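Local coordinates for CRISPR-associated protein Cse2 (Thermus thermophilus, PDB 2ZCA) that probably serves CRISPR-based antiviral defence as the small Cse2 subunit of a type I-E crRNA-guided surveillance complex, at residues His62-Ala67 against Gln110-Leu115. Sequence-based numbering, arbitrary orientation.
Sequences HYLVAA and QIAFRL
Leu64 of helix 56-71 meets Ala112 and Leu115 of helix 111-121 in a helix-helix packing of the all-alpha Cse2 fold. The joint is small and wholly apolar: one leucine methyl reaches across to two residues one turn apart, and no hydrogen bond links the segments. That methyl is Leu64 CD2. It lies 3.8 Å from Ala112 CA, against the backbone of the first turn of helix 111-121, and Ala112 CB is slightly farther, 4.2 Å from Leu64 CD2. The same methyl also meets the CD2 branch of Leu115, roughly at right angles to its approach to Ala112, with Leu64 CD2 and Leu115 CD2 3.8 Å apart. The two leucine side chains cross at a slant, touching through these single branches. With CG of Leu64 anti to the backbone N (chi1 179°) and chi2 at 56°, CD2 is the extended branch, anti to CA, and so reaches the other helix. The short Ala112 side chain probably helps the leucine methyl approach the main chain. The backbones still stand well apart: Leu64 CA and Ala112 CA, the nearest pair, are 7.2 Å from each other. Leu64 thus does most of the bridging. Within each segment the usual i to i+4 bonds hold the turns, such as Leu115 N to Ile111 O at 2.9 Å. The contact is buried, near the centre of the chain. Helix 128-136 joins both sides of it, since its Leu135 touches Leu64 as well as Ile111, and its Leu132 packs on Val65. Farther round helix 56-71, Tyr63 turns to helix 42-49, where its OH hydrogen-bonds Glu46, whereas Ile111 and Arg114 rest on Leu103 of helix 96-104.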
ATOM      1  N   HIS A  62       5.808   1.650  -5.068  1.00  8.13           N
ATOM      2  CA  HIS A  62       5.394   0.410  -5.719  1.00  7.62           C
ATOM      3  C   HIS A  62       5.849  -0.810  -4.918  1.00  8.23           C
ATOM      4  O   HIS A  62       5.088  -1.765  -4.738  1.00  7.08           O
ATOM      5  CB  HIS A  62       5.963   0.317  -7.139  1.00  6.87           C
ATOM      6  CG  HIS A  62       5.298   1.227  -8.125  1.00  5.41           C
ATOM      7  ND1 HIS A  62       5.522   2.586  -8.156  1.00  9.25           N
ATOM      8  CD2 HIS A  62       4.439   0.965  -9.139  1.00  7.02           C
ATOM      9  CE1 HIS A  62       4.835   3.122  -9.150  1.00  7.37           C
ATOM     10  NE2 HIS A  62       4.170   2.159  -9.763  1.00  8.47           N
ATOM     11  N   TYR A  63       7.092  -0.788  -4.448  1.00  8.66           N
ATOM     12  CA  TYR A  63       7.606  -1.912  -3.668  1.00  7.87           C
ATOM     13  C   TYR A  63       6.818  -2.112  -2.383  1.00  8.08           C
ATOM     14  O   TYR A  63       6.542  -3.245  -1.989  1.00  7.24           O
ATOM     15  CB  TYR A  63       9.085  -1.705  -3.330  1.00  7.75           C
ATOM     16  CG  TYR A  63      10.022  -2.102  -4.451  1.00  8.04           C
ATOM     17  CD1 TYR A  63      10.311  -3.443  -4.699  1.00  7.78           C
ATOM     18  CD2 TYR A  63      10.586  -1.140  -5.285  1.00  9.22           C
ATOM     19  CE1 TYR A  63      11.138  -3.820  -5.753  1.00  9.88           C
ATOM     20  CE2 TYR A  63      11.411  -1.505  -6.340  1.00  9.75           C
ATOM     21  CZ  TYR A  63      11.682  -2.847  -6.568  1.00 10.43           C
ATOM     22  OH  TYR A  63      12.486  -3.211  -7.622  1.00 12.51           O
ATOM     23  N   LEU A  64       6.456  -1.017  -1.723  1.00  7.95           N
ATOM     24  CA  LEU A  64       5.708  -1.139  -0.478  1.00  9.13           C
ATOM     25  C   LEU A  64       4.312  -1.703  -0.728  1.00  8.60           C
ATOM     26  O   LEU A  64       3.840  -2.554   0.027  1.00  8.12           O
ATOM     27  CB  LEU A  64       5.619   0.218   0.241  1.00  8.57           C
ATOM     28  CG  LEU A  64       4.830   0.252   1.559  1.00  9.87           C
ATOM     29  CD1 LEU A  64       5.386  -0.771   2.538  1.00 10.53           C
ATOM     30  CD2 LEU A  64       4.905   1.650   2.161  1.00  9.02           C
ATOM     31  N   VAL A  65       3.651  -1.238  -1.785  1.00  9.87           N
ATOM     32  CA  VAL A  65       2.314  -1.732  -2.101  1.00  8.78           C
ATOM     33  C   VAL A  65       2.349  -3.215  -2.473  1.00  9.38           C
ATOM     34  O   VAL A  65       1.452  -3.967  -2.108  1.00  8.89           O
ATOM     35  CB  VAL A  65       1.662  -0.911  -3.235  1.00 10.83           C
ATOM     36  CG1 VAL A  65       0.377  -1.585  -3.707  1.00  9.96           C
ATOM     37  CG2 VAL A  65       1.349   0.495  -2.725  1.00 10.50           C
ATOM     38  N   ALA A  66       3.381  -3.642  -3.197  1.00  9.82           N
ATOM     39  CA  ALA A  66       3.496  -5.050  -3.556  1.00  9.19           C
ATOM     40  C   ALA A  66       3.635  -5.871  -2.271  1.00  8.85           C
ATOM     41  O   ALA A  66       3.058  -6.952  -2.150  1.00  9.83           O
ATOM     42  CB  ALA A  66       4.718  -5.277  -4.455  1.00  9.03           C
ATOM     43  N   ALA A  67       4.407  -5.354  -1.319  1.00  8.16           N
ATOM     44  CA  ALA A  67       4.619  -6.049  -0.052  1.00  9.37           C
ATOM     45  C   ALA A  67       3.321  -6.151   0.746  1.00 10.89           C
ATOM     46  O   ALA A  67       3.010  -7.200   1.312  1.00 10.52           O
ATOM     47  CB  ALA A  67       5.684  -5.331   0.773  1.00  8.58           C
ATOM     48  N   GLN A 110       8.502   7.937   8.419  1.00 15.54           N
ATOM     49  CA  GLN A 110       7.536   7.150   9.179  1.00 13.23           C
ATOM     50  C   GLN A 110       6.486   6.416   8.349  1.00 12.99           C
ATOM     51  O   GLN A 110       5.951   5.397   8.784  1.00 11.70           O
ATOM     52  CB  GLN A 110       6.784   8.061  10.155  1.00 15.92           C
ATOM     53  CG  GLN A 110       7.649   8.984  10.995  1.00 15.57           C
ATOM     54  CD  GLN A 110       6.831  10.093  11.632  1.00 17.52           C
ATOM     55  OE1 GLN A 110       6.242  10.922  10.934  1.00 16.28           O
ATOM     56  NE2 GLN A 110       6.784  10.111  12.962  1.00 18.89           N
ATOM     57  N   ILE A 111       6.185   6.942   7.166  1.00 12.07           N
ATOM     58  CA  ILE A 111       5.139   6.370   6.323  1.00 12.66           C
ATOM     59  C   ILE A 111       5.200   4.870   6.021  1.00 11.91           C
ATOM     60  O   ILE A 111       4.180   4.187   6.109  1.00 10.61           O
ATOM     61  CB  ILE A 111       5.005   7.166   4.991  1.00 14.17           C
ATOM     62  CG1 ILE A 111       3.785   6.672   4.206  1.00 14.55           C
ATOM     63  CG2 ILE A 111       6.266   7.030   4.158  1.00 14.52           C
ATOM     64  CD1 ILE A 111       2.482   6.786   4.972  1.00 17.57           C
ATOM     65  N   ALA A 112       6.371   4.345   5.675  1.00 11.66           N
ATOM     66  CA  ALA A 112       6.464   2.921   5.370  1.00 12.59           C
ATOM     67  C   ALA A 112       6.076   2.074   6.582  1.00 13.25           C
ATOM     68  O   ALA A 112       5.272   1.149   6.474  1.00 13.49           O
ATOM     69  CB  ALA A 112       7.882   2.567   4.906  1.00 11.91           C
ATOM     70  N   PHE A 113       6.647   2.401   7.738  1.00 12.42           N
ATOM     71  CA  PHE A 113       6.357   1.666   8.963  1.00 15.37           C
ATOM     72  C   PHE A 113       4.885   1.772   9.359  1.00 13.23           C
ATOM     73  O   PHE A 113       4.237   0.768   9.646  1.00 11.56           O
ATOM     74  CB  PHE A 113       7.222   2.188  10.112  1.00 18.97           C
ATOM     75  CG  PHE A 113       6.919   1.549  11.440  1.00 23.34           C
ATOM     76  CD1 PHE A 113       7.279   0.228  11.690  1.00 26.72           C
ATOM     77  CD2 PHE A 113       6.263   2.266  12.437  1.00 25.77           C
ATOM     78  CE1 PHE A 113       6.988  -0.374  12.916  1.00 28.67           C
ATOM     79  CE2 PHE A 113       5.967   1.673  13.667  1.00 28.12           C
ATOM     80  CZ  PHE A 113       6.331   0.350  13.905  1.00 28.31           C
ATOM     81  N   ARG A 114       4.354   2.988   9.378  1.00 13.39           N
ATOM     82  CA  ARG A 114       2.962   3.173   9.778  1.00 12.68           C
ATOM     83  C   ARG A 114       1.952   2.582   8.814  1.00 11.76           C
ATOM     84  O   ARG A 114       0.873   2.151   9.228  1.00 10.43           O
ATOM     85  CB  ARG A 114       2.676   4.655  10.014  1.00 12.78           C
ATOM     86  CG  ARG A 114       3.364   5.153  11.268  1.00 11.90           C
ATOM     87  CD  ARG A 114       3.112   6.618  11.559  1.00 14.05           C
ATOM     88  NE  ARG A 114       3.680   6.966  12.859  1.00 15.03           N
ATOM     89  CZ  ARG A 114       3.798   8.205  13.328  1.00 18.59           C
ATOM     90  NH1 ARG A 114       3.386   9.237  12.601  1.00 15.92           N
ATOM     91  NH2 ARG A 114       4.339   8.408  14.523  1.00 15.33           N
ATOM     92  N   LEU A 115       2.295   2.541   7.531  1.00 11.09           N
ATOM     93  CA  LEU A 115       1.375   1.978   6.557  1.00 11.05           C
ATOM     94  C   LEU A 115       1.348   0.460   6.710  1.00 11.91           C
ATOM     95  O   LEU A 115       0.290  -0.159   6.616  1.00 11.28           O
ATOM     96  CB  LEU A 115       1.786   2.364   5.134  1.00 13.38           C
ATOM     97  CG  LEU A 115       0.703   2.190   4.063  1.00 18.04           C
ATOM     98  CD1 LEU A 115      -0.499   3.101   4.376  1.00 14.53           C
ATOM     99  CD2 LEU A 115       1.281   2.535   2.698  1.00 19.37           C
TER